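Local coordinates for Er-derived vesicles protein ERV41 (Saccharomyces cerevisiae, PDB 3ZLC) that is a constituent of COPII-coated vesicles that helps carry a subset of secretory proteins from endoplasmic reticulum to Golgi and aids retrieval, seen here as its lumenal domain, at residues A[25-30]-A[157-162]; A[37-42]-A[123-128]; A[172-177]-A[212-217]; A[189-194]-A[234-239]. All blocks are in the same frame, centred on the assembly; numbering follows the deposited sequence.

Interaction 1. Residues A[25-30]-A[157-162]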
loop_
_atom_site.group_PDB
_atom_site.type_symbol
_atom_site.label_atom_id
_atom_site.label_comp_id
_atom_site.label_asym_id
_atom_site.label_seq_id
_atom_site.Cartn_x
_atom_site.Cartn_y
_atom_site.Cartn_z
ATOM N N ASP A 25 1.870 -2.629 -5.208
ATOM C CA ASP A 25 1.315 -2.408 -6.526
ATOM C C ASP A 25 0.006 -1.726 -6.212
ATOM O O ASP A 25 -0.905 -2.340 -5.655
ATOM C CB ASP A 25 1.093 -3.729 -7.267
ATOM C CG ASP A 25 0.650 -3.503 -8.710
ATOM O OD1 ASP A 25 -0.338 -2.759 -8.922
ATOM O OD2 ASP A 25 1.311 -4.018 -9.623
ATOM N N ILE A 26 -0.057 -0.423 -6.478
ATOM C CA ILE A 26 -1.189 0.413 -6.065
ATOM C C ILE A 26 -1.604 1.341 -7.217
ATOM O O ILE A 26 -0.746 1.752 -8.002
ATOM C CB ILE A 26 -0.781 1.246 -4.814
ATOM C CG1 ILE A 26 -0.421 0.298 -3.662
ATOM C CG2 ILE A 26 -1.887 2.203 -4.366
ATOM C CD1 ILE A 26 -0.018 0.994 -2.399
ATOM N N TYR A 27 -2.899 1.661 -7.322
ATOM C CA TYR A 27 -3.352 2.691 -8.257
ATOM C C TYR A 27 -3.738 3.856 -7.360
ATOM O O TYR A 27 -4.425 3.658 -6.365
ATOM C CB TYR A 27 -4.600 2.252 -9.037
ATOM C CG TYR A 27 -4.454 1.007 -9.900
ATOM C CD1 TYR A 27 -3.218 0.614 -10.410
ATOM C CD2 TYR A 27 -5.560 0.227 -10.197
ATOM C CE1 TYR A 27 -3.102 -0.532 -11.213
ATOM C CE2 TYR A 27 -5.459 -0.911 -10.988
ATOM C CZ TYR A 27 -4.228 -1.289 -11.489
ATOM O OH TYR A 27 -4.127 -2.420 -12.280
ATOM N N VAL A 28 -3.283 5.057 -7.692
ATOM C CA VAL A 28 -3.678 6.269 -6.959
ATOM C C VAL A 28 -4.423 7.179 -7.933
ATOM O O VAL A 28 -3.999 7.323 -9.080
ATOM C CB VAL A 28 -2.444 7.035 -6.410
ATOM C CG1 VAL A 28 -2.882 8.287 -5.644
ATOM C CG2 VAL A 28 -1.611 6.130 -5.484
ATOM N N ASN A 29 -5.521 7.791 -7.479
ATOM C CA ASN A 29 -6.375 8.650 -8.325
ATOM C C ASN A 29 -5.773 10.046 -8.519
ATOM O O ASN A 29 -6.493 11.047 -8.577
ATOM C CB ASN A 29 -7.769 8.737 -7.672
ATOM C CG ASN A 29 -8.872 9.247 -8.599
ATOM O OD1 ASN A 29 -10.007 9.398 -8.147
ATOM N ND2 ASN A 29 -8.562 9.498 -9.886
ATOM N N THR A 30 -4.447 10.097 -8.662
ATOM C CA THR A 30 -3.715 11.344 -8.936
ATOM C C THR A 30 -2.604 11.053 -9.952
ATOM O O THR A 30 -2.021 9.958 -9.941
ATOM C CB THR A 30 -3.076 11.904 -7.640
ATOM O OG1 THR A 30 -4.100 12.127 -6.650
ATOM C CG2 THR A 30 -2.327 13.213 -7.912
ATOM N N VAL A 157 -6.365 1.946 -5.098
ATOM C CA VAL A 157 -6.583 0.509 -5.189
ATOM C C VAL A 157 -5.283 -0.133 -4.791
ATOM O O VAL A 157 -4.236 0.214 -5.333
ATOM C CB VAL A 157 -6.862 0.074 -6.638
ATOM C CG1 VAL A 157 -6.863 -1.463 -6.739
ATOM C CG2 VAL A 157 -8.200 0.645 -7.103
ATOM N N ILE A 158 -5.327 -1.059 -3.843
ATOM C CA ILE A 158 -4.107 -1.770 -3.492
ATOM C C ILE A 158 -4.196 -3.141 -4.138
ATOM O O ILE A 158 -4.986 -3.981 -3.695
ATOM C CB ILE A 158 -3.962 -1.928 -1.947
ATOM C CG1 ILE A 158 -3.823 -0.545 -1.290
ATOM C CG2 ILE A 158 -2.730 -2.782 -1.612
ATOM C CD1 ILE A 158 -4.094 -0.530 0.236
ATOM N N ASN A 159 -3.410 -3.375 -5.185
ATOM C CA ASN A 159 -3.412 -4.694 -5.808
ATOM C C ASN A 159 -2.523 -5.633 -5.009
ATOM O O ASN A 159 -2.872 -6.802 -4.803
ATOM C CB ASN A 159 -2.951 -4.620 -7.269
ATOM C CG ASN A 159 -3.822 -3.717 -8.089
ATOM O OD1 ASN A 159 -5.037 -3.925 -8.153
ATOM N ND2 ASN A 159 -3.224 -2.668 -8.688
ATOM N N GLU A 160 -1.394 -5.106 -4.545
ATOM C CA GLU A 160 -0.498 -5.852 -3.654
ATOM C C GLU A 160 0.128 -4.946 -2.613
ATOM O O GLU A 160 0.493 -3.803 -2.911
ATOM C CB GLU A 160 0.643 -6.531 -4.441
ATOM C CG GLU A 160 1.539 -7.387 -3.501
ATOM C CD GLU A 160 2.746 -8.003 -4.195
ATOM O OE1 GLU A 160 2.958 -7.722 -5.397
ATOM O OE2 GLU A 160 3.493 -8.760 -3.524
ATOM N N PHE A 161 0.254 -5.466 -1.392
ATOM C CA PHE A 161 1.090 -4.854 -0.369
ATOM C C PHE A 161 1.560 -5.987 0.541
ATOM O O PHE A 161 0.762 -6.558 1.282
ATOM C CB PHE A 161 0.325 -3.809 0.444
ATOM C CG PHE A 161 1.215 -3.003 1.331
ATOM C CD1 PHE A 161 2.035 -2.023 0.788
ATOM C CD2 PHE A 161 1.266 -3.244 2.702
ATOM C CE1 PHE A 161 2.885 -1.276 1.592
ATOM C CE2 PHE A 161 2.110 -2.506 3.511
ATOM C CZ PHE A 161 2.926 -1.524 2.957
ATOM N N SER A 162 2.837 -6.344 0.447
ATOM C CA SER A 162 3.345 -7.529 1.142
ATOM C C SER A 162 4.762 -7.256 1.620
ATOM O O SER A 162 5.397 -6.269 1.194
ATOM C CB SER A 162 3.326 -8.753 0.214
ATOM O OG SER A 162 4.201 -8.559 -0.885
#
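Asp25 faces both Asn159 and Glu160, a classic beta bulge in an otherwise regular antiparallel pairing. Its carbonyl O takes two N-H groups, from Asn159 N at 2.8 Å and, in the carbonyl plane on a lone pair, from Glu160 N at 3.0 Å. On one face Ile26 and Ile158, buried branched residues suited to a sheet interior, meet CG1 to CG1 at 4.2 Å. The other face, with Asp25, Tyr27, Asn159 and Glu160 all partly exposed, is nearer solvent and is held by polar bonds and a ring. There Asn159 ND2 donates to Asp25 OD1 over 2.9 Å, arriving from above the carboxylate plane, which lies 71° from the amide plane. Asp25 CG, swung anti to the backbone N (chi1 -174°), carries the carboxylate to this amide, and OD1 also bonds His118. The same ND2 sits 3.2 Å above one face of the Tyr27 ring, toward its rim, while Val157 CB reaches Tyr27 CD2 at 3.8 Å. A serine in place of Tyr27 would probably take away the ring that Val157 and the Asn159 amide rest on. Strand 19-28 lies between 156-163 and 117-126, and Phe236 of strand 233-240 packs against Ile26 and Ile158.

Interaction 2. Residues A[37-42]-A[123-128]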
loop_
_atom_site.group_PDB
_atom_site.type_symbol
_atom_site.label_atom_id
_atom_site.label_comp_id
_atom_site.label_asym_id
_atom_site.label_seq_id
_atom_site.Cartn_x
_atom_site.Cartn_y
_atom_site.Cartn_z
ATOM N N ILE A 37 6.932 9.746 -2.774
ATOM C CA ILE A 37 6.844 8.556 -1.928
ATOM C C ILE A 37 8.072 8.547 -1.023
ATOM O O ILE A 37 9.209 8.606 -1.519
ATOM C CB ILE A 37 6.753 7.296 -2.790
ATOM C CG1 ILE A 37 5.497 7.368 -3.671
ATOM C CG2 ILE A 37 6.741 6.015 -1.932
ATOM C CD1 ILE A 37 5.377 6.237 -4.608
ATOM N N ASN A 38 7.841 8.540 0.293
ATOM C CA ASN A 38 8.924 8.575 1.275
ATOM C C ASN A 38 8.900 7.350 2.194
ATOM O O ASN A 38 7.835 6.787 2.464
ATOM C CB ASN A 38 8.818 9.832 2.143
ATOM C CG ASN A 38 9.221 11.107 1.401
ATOM O OD1 ASN A 38 10.396 11.489 1.385
ATOM N ND2 ASN A 38 8.240 11.780 0.798
ATOM N N VAL A 39 10.074 6.955 2.680
ATOM C CA VAL A 39 10.177 5.933 3.719
ATOM C C VAL A 39 10.876 6.596 4.896
ATOM O O VAL A 39 11.817 7.390 4.720
ATOM C CB VAL A 39 10.977 4.679 3.268
ATOM C CG1 VAL A 39 11.280 3.780 4.464
ATOM C CG2 VAL A 39 10.201 3.886 2.256
ATOM N N ARG A 40 10.404 6.334 6.106
ATOM C CA ARG A 40 11.213 6.713 7.250
ATOM C C ARG A 40 11.091 5.654 8.321
ATOM O O ARG A 40 10.121 4.892 8.333
ATOM C CB ARG A 40 10.851 8.100 7.773
ATOM C CG ARG A 40 9.408 8.278 8.158
ATOM C CD ARG A 40 9.320 9.316 9.260
ATOM N NE ARG A 40 7.956 9.495 9.754
ATOM C CZ ARG A 40 7.598 10.410 10.649
ATOM N NH1 ARG A 40 8.504 11.240 11.151
ATOM N NH2 ARG A 40 6.333 10.496 11.038
ATOM N N ASP A 41 12.085 5.576 9.199
ATOM C CA ASP A 41 12.017 4.608 10.288
ATOM C C ASP A 41 12.690 5.132 11.545
ATOM O O ASP A 41 13.153 6.277 11.580
ATOM C CB ASP A 41 12.548 3.222 9.860
ATOM C CG ASP A 41 14.024 3.235 9.455
ATOM O OD1 ASP A 41 14.840 3.898 10.124
ATOM O OD2 ASP A 41 14.370 2.552 8.467
ATOM N N GLN A 42 12.735 4.300 12.578
ATOM C CA GLN A 42 13.346 4.694 13.841
ATOM C C GLN A 42 14.771 5.204 13.643
ATOM O O GLN A 42 15.185 6.177 14.269
ATOM C CB GLN A 42 13.354 3.511 14.803
ATOM C CG GLN A 42 12.119 2.654 14.710
ATOM C CD GLN A 42 11.697 2.108 16.052
ATOM O OE1 GLN A 42 10.660 2.490 16.592
ATOM N NE2 GLN A 42 12.497 1.202 16.599
ATOM N N ILE A 123 10.655 -2.356 -2.284
ATOM C CA ILE A 123 11.567 -1.457 -1.576
ATOM C C ILE A 123 12.220 -2.149 -0.382
ATOM O O ILE A 123 11.520 -2.566 0.538
ATOM C CB ILE A 123 10.820 -0.224 -1.023
ATOM C CG1 ILE A 123 9.979 0.441 -2.114
ATOM C CG2 ILE A 123 11.812 0.783 -0.416
ATOM C CD1 ILE A 123 9.052 1.546 -1.596
ATOM N N PRO A 124 13.564 -2.244 -0.377
ATOM C CA PRO A 124 14.254 -2.774 0.804
ATOM C C PRO A 124 14.253 -1.743 1.926
ATOM O O PRO A 124 14.692 -0.611 1.733
ATOM C CB PRO A 124 15.689 -3.012 0.304
ATOM C CG PRO A 124 15.879 -2.032 -0.795
ATOM C CD PRO A 124 14.507 -1.856 -1.444
ATOM N N VAL A 125 13.743 -2.122 3.088
ATOM C CA VAL A 125 13.766 -1.216 4.229
ATOM C C VAL A 125 14.396 -1.931 5.419
ATOM O O VAL A 125 14.464 -3.169 5.454
ATOM C CB VAL A 125 12.344 -0.705 4.590
ATOM C CG1 VAL A 125 11.712 0.022 3.418
ATOM C CG2 VAL A 125 11.441 -1.868 5.034
ATOM N N ASN A 126 14.874 -1.167 6.391
ATOM C CA ASN A 126 15.350 -1.792 7.616
ATOM C C ASN A 126 14.154 -2.457 8.262
ATOM O O ASN A 126 13.046 -1.903 8.221
ATOM C CB ASN A 126 15.960 -0.752 8.559
ATOM C CG ASN A 126 17.204 -0.106 7.988
ATOM O OD1 ASN A 126 18.076 -0.786 7.449
ATOM N ND2 ASN A 126 17.290 1.218 8.099
ATOM N N ARG A 127 14.354 -3.643 8.837
ATOM C CA ARG A 127 13.256 -4.377 9.469
ATOM C C ARG A 127 13.064 -3.844 10.889
ATOM O O ARG A 127 13.346 -4.534 11.884
ATOM C CB ARG A 127 13.542 -5.891 9.466
ATOM C CG ARG A 127 12.321 -6.778 9.769
ATOM C CD ARG A 127 12.662 -8.287 9.827
ATOM N NE ARG A 127 11.510 -9.034 10.344
ATOM C CZ ARG A 127 10.570 -9.595 9.586
ATOM N NH1 ARG A 127 10.648 -9.529 8.253
ATOM N NH2 ARG A 127 9.552 -10.224 10.160
ATOM N N VAL A 128 12.622 -2.589 10.969
ATOM C CA VAL A 128 12.316 -1.933 12.243
ATOM C C VAL A 128 11.020 -1.149 12.053
ATOM O O VAL A 128 10.534 -1.012 10.932
ATOM C CB VAL A 128 13.444 -0.959 12.696
ATOM C CG1 VAL A 128 14.725 -1.710 13.021
ATOM C CG2 VAL A 128 13.698 0.102 11.631
HETATM O O HOH W 1 11.935 0.569 8.065
#
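Asp41 holds CG between its backbone N and carbonyl carbon (chi1 62°), and Asn126 has CG anti to its carbonyl carbon (chi1 -65°), torsions that bring carboxylate and amide together between the sheets. Asn126 ND2 donates to Asp41 OD2 over 3.2 Å, on the syn side and somewhat out of the carboxylate plane. A water bridges the same OD2 to Asn126 O, which it reaches at 2.7 Å, while OD1 is taken by Thr43 and Met44. Val128 CG2 also rests 3.8 Å from Asp41 CB. With an alanine in place of Asp41, the Asn126 amide would probably lose its acceptor, the water one of its two, and Thr43 OG1 and Met44 N their shared partner. Deeper in, the contact becomes apolar: Val39 CG1 meets Val125 CG1 at 3.9 Å, and Val39 CG2 approaches Ile123 CG2, compact branched side chains that fit between the sheets. No backbone bonds join the two strands, whose axes come within 8.2 Å at an angle of 20°; this is face-to-face packing of two sheets, as in a beta sandwich.

Interaction 3. Residues A[172-177]-A[212-217]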
loop_
_atom_site.group_PDB
_atom_site.type_symbol
_atom_site.label_atom_id
_atom_site.label_comp_id
_atom_site.label_asym_id
_atom_site.label_seq_id
_atom_site.Cartn_x
_atom_site.Cartn_y
_atom_site.Cartn_z
ATOM N N ASN A 172 -2.548 -11.541 2.064
ATOM C CA ASN A 172 -2.285 -10.231 2.654
ATOM C C ASN A 172 -3.594 -9.466 2.815
ATOM O O ASN A 172 -4.379 -9.375 1.865
ATOM C CB ASN A 172 -1.342 -9.424 1.738
ATOM C CG ASN A 172 -0.013 -10.119 1.522
ATOM O OD1 ASN A 172 0.708 -10.410 2.494
ATOM N ND2 ASN A 172 0.313 -10.423 0.256
ATOM N N PRO A 173 -3.840 -8.905 4.005
ATOM C CA PRO A 173 -5.138 -8.240 4.177
ATOM C C PRO A 173 -5.391 -7.110 3.169
ATOM O O PRO A 173 -6.548 -6.917 2.773
ATOM C CB PRO A 173 -5.046 -7.638 5.577
ATOM C CG PRO A 173 -3.969 -8.452 6.298
ATOM C CD PRO A 173 -3.037 -8.966 5.245
ATOM N N LEU A 174 -4.357 -6.366 2.770
ATOM C CA LEU A 174 -4.603 -5.219 1.874
ATOM C C LEU A 174 -4.640 -5.562 0.389
ATOM O O LEU A 174 -5.066 -4.729 -0.411
ATOM C CB LEU A 174 -3.614 -4.072 2.133
ATOM C CG LEU A 174 -3.652 -3.581 3.582
ATOM C CD1 LEU A 174 -2.637 -2.454 3.757
ATOM C CD2 LEU A 174 -5.064 -3.142 3.990
ATOM N N ASP A 175 -4.237 -6.776 0.006
ATOM C CA ASP A 175 -4.272 -7.168 -1.413
ATOM C C ASP A 175 -5.682 -7.121 -1.963
ATOM O O ASP A 175 -6.624 -7.579 -1.303
ATOM C CB ASP A 175 -3.761 -8.612 -1.624
ATOM C CG ASP A 175 -2.255 -8.722 -1.542
ATOM O OD1 ASP A 175 -1.597 -7.705 -1.263
ATOM O OD2 ASP A 175 -1.730 -9.845 -1.711
ATOM N N ASN A 176 -5.822 -6.609 -3.186
ATOM C CA ASN A 176 -7.120 -6.548 -3.852
ATOM C C ASN A 176 -8.187 -5.818 -3.014
ATOM O O ASN A 176 -9.303 -6.293 -2.845
ATOM C CB ASN A 176 -7.594 -7.959 -4.240
ATOM C CG ASN A 176 -6.536 -8.735 -5.020
ATOM O OD1 ASN A 176 -6.035 -9.755 -4.551
ATOM N ND2 ASN A 176 -6.184 -8.243 -6.206
ATOM N N THR A 177 -7.834 -4.641 -2.512
ATOM C CA THR A 177 -8.782 -3.809 -1.782
ATOM C C THR A 177 -8.722 -2.417 -2.381
ATOM O O THR A 177 -7.761 -2.084 -3.065
ATOM C CB THR A 177 -8.422 -3.699 -0.293
ATOM O OG1 THR A 177 -7.147 -3.071 -0.168
ATOM C CG2 THR A 177 -8.380 -5.082 0.361
ATOM N N TYR A 212 0.873 -10.476 7.736
ATOM C CA TYR A 212 0.555 -9.341 8.593
ATOM C C TYR A 212 -0.925 -9.216 8.875
ATOM O O TYR A 212 -1.778 -9.740 8.123
ATOM C CB TYR A 212 1.121 -8.022 8.034
ATOM C CG TYR A 212 0.516 -7.540 6.723
ATOM C CD1 TYR A 212 0.975 -8.024 5.503
ATOM C CD2 TYR A 212 -0.470 -6.547 6.713
ATOM C CE1 TYR A 212 0.447 -7.555 4.289
ATOM C CE2 TYR A 212 -1.006 -6.075 5.511
ATOM C CZ TYR A 212 -0.539 -6.567 4.319
ATOM O OH TYR A 212 -1.090 -6.103 3.144
ATOM N N SER A 213 -1.212 -8.543 9.988
ATOM C CA SER A 213 -2.559 -8.117 10.319
ATOM C C SER A 213 -2.547 -6.610 10.222
ATOM O O SER A 213 -1.478 -6.001 10.098
ATOM C CB SER A 213 -2.957 -8.552 11.728
ATOM O OG SER A 213 -2.104 -7.997 12.733
ATOM N N VAL A 214 -3.722 -5.998 10.271
ATOM C CA VAL A 214 -3.807 -4.563 10.000
ATOM C C VAL A 214 -4.998 -3.975 10.718
ATOM O O VAL A 214 -6.007 -4.663 10.957
ATOM C CB VAL A 214 -3.859 -4.293 8.463
ATOM C CG1 VAL A 214 -5.034 -5.005 7.841
ATOM C CG2 VAL A 214 -3.925 -2.788 8.158
ATOM N N ASN A 215 -4.853 -2.726 11.147
ATOM C CA ASN A 215 -6.009 -1.933 11.555
ATOM C C ASN A 215 -5.927 -0.605 10.784
ATOM O O ASN A 215 -4.824 -0.198 10.369
ATOM C CB ASN A 215 -6.160 -1.819 13.093
ATOM C CG ASN A 215 -4.969 -1.157 13.781
ATOM O OD1 ASN A 215 -4.798 0.061 13.709
ATOM N ND2 ASN A 215 -4.168 -1.951 14.491
ATOM N N ASP A 216 -7.078 0.013 10.517
ATOM C CA ASP A 216 -7.181 1.071 9.498
ATOM C C ASP A 216 -7.713 2.358 10.092
ATOM O O ASP A 216 -8.671 2.327 10.871
ATOM C CB ASP A 216 -8.206 0.687 8.419
ATOM C CG ASP A 216 -7.807 -0.515 7.611
ATOM O OD1 ASP A 216 -6.742 -1.110 7.859
ATOM O OD2 ASP A 216 -8.596 -0.862 6.714
ATOM N N TYR A 217 -7.136 3.484 9.684
ATOM C CA TYR A 217 -7.636 4.802 10.103
ATOM C C TYR A 217 -7.895 5.691 8.883
ATOM O O TYR A 217 -7.272 5.508 7.829
ATOM C CB TYR A 217 -6.630 5.489 11.041
ATOM C CG TYR A 217 -6.644 4.982 12.471
ATOM C CD1 TYR A 217 -6.081 3.748 12.805
ATOM C CD2 TYR A 217 -7.211 5.743 13.487
ATOM C CE1 TYR A 217 -6.094 3.286 14.131
ATOM C CE2 TYR A 217 -7.221 5.300 14.803
ATOM C CZ TYR A 217 -6.657 4.073 15.116
ATOM O OH TYR A 217 -6.679 3.628 16.427
HETATM O O HOH W 2 -0.016 -11.248 4.924
#
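Asn172 to Asp175 form a type I beta turn, closed by Asp175 N to Asn172 O, that packs beside residues 212-217 without backbone bonds between the two. The turn, in the connection between strands 156-163 and 177-179, rests on strand 209-219 of the other sheet. Proline suits the second position of the turn, where its ring fixes phi, and it also supplies a compact, rigid hydrocarbon ring. Pro173 CD lies over the centre of the Tyr212 ring, 3.6 Å from the centroid and 14° off the normal, a CH-pi contact. Tyr212 CG stands between its backbone N and carbonyl carbon (chi1 66°), which brings the ring to the turn. At the far end, Leu174 N donates to Tyr212 OH across 3.3 Å, and that hydroxyl also bonds Phe161 O, so one phenol ties the turn to strand 156-163. Leu174 CG lies at the ring's edge, near its plane. Asn172 braces the turn from within: its ND2 gives a nearly straight bond to Asp175 OD2 at 2.9 Å, while a water lies between its OD1 and Tyr212 N, taking the N-H. Beyond the ring, Pro173 CB presses on Val214 CG1 at 3.5 Å, closer than usual for two carbons.

Interaction 4. Residues A[189-194]-A[234-239]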
loop_
_atom_site.group_PDB
_atom_site.type_symbol
_atom_site.label_atom_id
_atom_site.label_comp_id
_atom_site.label_asym_id
_atom_site.label_seq_id
_atom_site.Cartn_x
_atom_site.Cartn_y
_atom_site.Cartn_z
ATOM N N TYR A 189 -5.509 8.276 4.433
ATOM C CA TYR A 189 -5.694 6.892 4.818
ATOM C C TYR A 189 -4.428 6.376 5.493
ATOM O O TYR A 189 -3.317 6.543 4.969
ATOM C CB TYR A 189 -5.998 6.047 3.568
ATOM C CG TYR A 189 -7.236 6.498 2.802
ATOM C CD1 TYR A 189 -7.152 7.460 1.804
ATOM C CD2 TYR A 189 -8.486 5.938 3.073
ATOM C CE1 TYR A 189 -8.280 7.861 1.099
ATOM C CE2 TYR A 189 -9.614 6.327 2.376
ATOM C CZ TYR A 189 -9.501 7.289 1.389
ATOM O OH TYR A 189 -10.627 7.687 0.698
ATOM N N VAL A 190 -4.589 5.746 6.654
ATOM C CA VAL A 190 -3.437 5.210 7.383
ATOM C C VAL A 190 -3.680 3.742 7.675
ATOM O O VAL A 190 -4.717 3.385 8.245
ATOM C CB VAL A 190 -3.201 5.957 8.710
ATOM C CG1 VAL A 190 -1.894 5.474 9.368
ATOM C CG2 VAL A 190 -3.123 7.467 8.463
ATOM N N TYR A 191 -2.744 2.895 7.262
ATOM C CA TYR A 191 -2.823 1.486 7.592
ATOM C C TYR A 191 -1.719 1.124 8.585
ATOM O O TYR A 191 -0.529 1.403 8.342
ATOM C CB TYR A 191 -2.664 0.648 6.333
ATOM C CG TYR A 191 -3.686 0.909 5.238
ATOM C CD1 TYR A 191 -4.924 0.266 5.246
ATOM C CD2 TYR A 191 -3.400 1.762 4.181
ATOM C CE1 TYR A 191 -5.863 0.478 4.227
ATOM C CE2 TYR A 191 -4.326 1.981 3.156
ATOM C CZ TYR A 191 -5.553 1.323 3.185
ATOM O OH TYR A 191 -6.477 1.536 2.177
ATOM N N TYR A 192 -2.109 0.510 9.699
ATOM C CA TYR A 192 -1.144 0.019 10.686
ATOM C C TYR A 192 -0.983 -1.478 10.556
ATOM O O TYR A 192 -1.864 -2.244 10.965
ATOM C CB TYR A 192 -1.619 0.338 12.099
ATOM C CG TYR A 192 -1.587 1.810 12.418
ATOM C CD1 TYR A 192 -2.674 2.626 12.128
ATOM C CD2 TYR A 192 -0.464 2.389 13.009
ATOM C CE1 TYR A 192 -2.646 3.987 12.418
ATOM C CE2 TYR A 192 -0.431 3.746 13.308
ATOM C CZ TYR A 192 -1.522 4.533 13.004
ATOM O OH TYR A 192 -1.490 5.876 13.286
ATOM N N THR A 193 0.153 -1.899 10.015
ATOM C CA THR A 193 0.362 -3.316 9.714
ATOM C C THR A 193 1.344 -3.914 10.705
ATOM O O THR A 193 2.380 -3.305 11.004
ATOM C CB THR A 193 0.909 -3.526 8.286
ATOM O OG1 THR A 193 2.200 -2.901 8.155
ATOM C CG2 THR A 193 -0.076 -2.969 7.254
ATOM N N SER A 194 1.020 -5.092 11.230
ATOM C CA SER A 194 1.900 -5.745 12.202
ATOM C C SER A 194 2.359 -7.045 11.560
ATOM O O SER A 194 1.541 -7.927 11.247
ATOM C CB SER A 194 1.158 -6.023 13.507
ATOM O OG SER A 194 2.030 -6.586 14.491
ATOM N N ILE A 234 -1.634 8.705 1.682
ATOM C CA ILE A 234 -1.871 7.304 1.974
ATOM C C ILE A 234 -0.633 6.823 2.717
ATOM O O ILE A 234 0.484 6.916 2.197
ATOM C CB ILE A 234 -2.058 6.490 0.677
ATOM C CG1 ILE A 234 -3.270 7.001 -0.118
ATOM C CG2 ILE A 234 -2.254 5.002 1.007
ATOM C CD1 ILE A 234 -3.265 6.585 -1.603
ATOM N N PHE A 235 -0.827 6.320 3.935
ATOM C CA PHE A 235 0.302 5.969 4.802
ATOM C C PHE A 235 0.252 4.519 5.266
ATOM O O PHE A 235 -0.778 4.043 5.760
ATOM C CB PHE A 235 0.315 6.883 6.031
ATOM C CG PHE A 235 0.423 8.366 5.700
ATOM C CD1 PHE A 235 -0.709 9.107 5.357
ATOM C CD2 PHE A 235 1.648 9.020 5.764
ATOM C CE1 PHE A 235 -0.612 10.475 5.060
ATOM C CE2 PHE A 235 1.754 10.395 5.475
ATOM C CZ PHE A 235 0.624 11.116 5.126
ATOM N N PHE A 236 1.371 3.822 5.125
ATOM C CA PHE A 236 1.467 2.445 5.605
ATOM C C PHE A 236 2.446 2.414 6.765
ATOM O O PHE A 236 3.652 2.558 6.560
ATOM C CB PHE A 236 1.997 1.546 4.497
ATOM C CG PHE A 236 1.098 1.479 3.279
ATOM C CD1 PHE A 236 1.247 2.381 2.235
ATOM C CD2 PHE A 236 0.114 0.492 3.173
ATOM C CE1 PHE A 236 0.428 2.312 1.091
ATOM C CE2 PHE A 236 -0.709 0.416 2.037
ATOM C CZ PHE A 236 -0.552 1.328 0.997
ATOM N N LYS A 237 1.937 2.273 7.982
ATOM C CA LYS A 237 2.819 2.139 9.135
ATOM C C LYS A 237 3.084 0.664 9.341
ATOM O O LYS A 237 2.183 -0.176 9.175
ATOM C CB LYS A 237 2.186 2.744 10.388
ATOM C CG LYS A 237 1.870 4.225 10.249
ATOM C CD LYS A 237 2.435 5.022 11.415
ATOM C CE LYS A 237 2.043 6.494 11.313
ATOM N NZ LYS A 237 2.612 7.317 12.423
ATOM N N TYR A 238 4.327 0.324 9.658
ATOM C CA TYR A 238 4.632 -1.089 9.864
ATOM C C TYR A 238 5.515 -1.313 11.076
ATOM O O TYR A 238 6.375 -0.494 11.404
ATOM C CB TYR A 238 5.253 -1.715 8.599
ATOM C CG TYR A 238 6.375 -0.891 7.996
ATOM C CD1 TYR A 238 7.671 -1.008 8.481
ATOM C CD2 TYR A 238 6.143 -0.007 6.943
ATOM C CE1 TYR A 238 8.707 -0.282 7.942
ATOM C CE2 TYR A 238 7.195 0.743 6.392
ATOM C CZ TYR A 238 8.471 0.595 6.901
ATOM O OH TYR A 238 9.542 1.318 6.398
ATOM N N ASN A 239 5.266 -2.417 11.765
ATOM C CA ASN A 239 6.167 -2.861 12.815
ATOM C C ASN A 239 6.289 -4.373 12.729
ATOM O O ASN A 239 5.427 -5.043 12.143
ATOM C CB ASN A 239 5.668 -2.446 14.193
ATOM C CG ASN A 239 6.798 -2.304 15.181
ATOM O OD1 ASN A 239 7.889 -2.867 14.975
ATOM N ND2 ASN A 239 6.566 -1.544 16.250
#
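Tyr191 and Phe236 lie side by side on one face of the paired strands, their rings pointing the same way. The planes are 18° apart but slid, with centroids 5.3 Å apart, so the rings barely overlap; Tyr191 CD2 nudges Phe236 CE2 at 3.7 Å. Ile234 fills in next to them, its CG2 at the edge of the Tyr191 ring and its CG1 alongside Tyr189. Large aromatic and apolar groups suit this buried face, and Tyr191 OH is satisfied by His156 and Gln179. Farther along it, Thr193 is small enough to tuck its OG1 beside Tyr238 CB at 3.3 Å. That hydroxyl, set between backbone N and carbonyl carbon (chi1 63°), donates to Lys237 O over 2.9 Å, and Thr193 N reaches the same oxygen from the opposite face of its plane. The other face is mixed: buried Val190 CG1 sits in the hollow between Phe235 CB and Lys237 CG, while partly exposed Lys237, bent at chi2 (-129°), lays its methylenes along Tyr192, CD reaching CE2 at 3.7 Å. Five backbone bonds stitch the strands in register. These are parallel neighbours, 188-200 and 233-240, flanked by antiparallel 209-219 and 130-136 inside a mixed beta sheet.

In the fold
From the N terminus, strand 19-28 pairs with 156-163 only after 126 intervening residues, the long loop that interaction 1 closes. Interaction 2, joining 37-42 to 123-128, is nested inside it. Interactions 3 and 4 each follow interaction 1 in series, closing loops of 34 and 39 residues, and they cross each other, since 189-194 lies between 172-177 and 212-217. Phe161 of interaction 1 meets Tyr212 and Phe236, Tyr217 N bonds Val190 O between interactions 3 and 4, and Tyr238 carries interaction 4 to Val39 and Val125 of interaction 2. Interactions 1 and 4 pair strands within one sheet each; interactions 2 and 3, with the Phe161-Phe236 contact, join the two sheets of the lumenal domain.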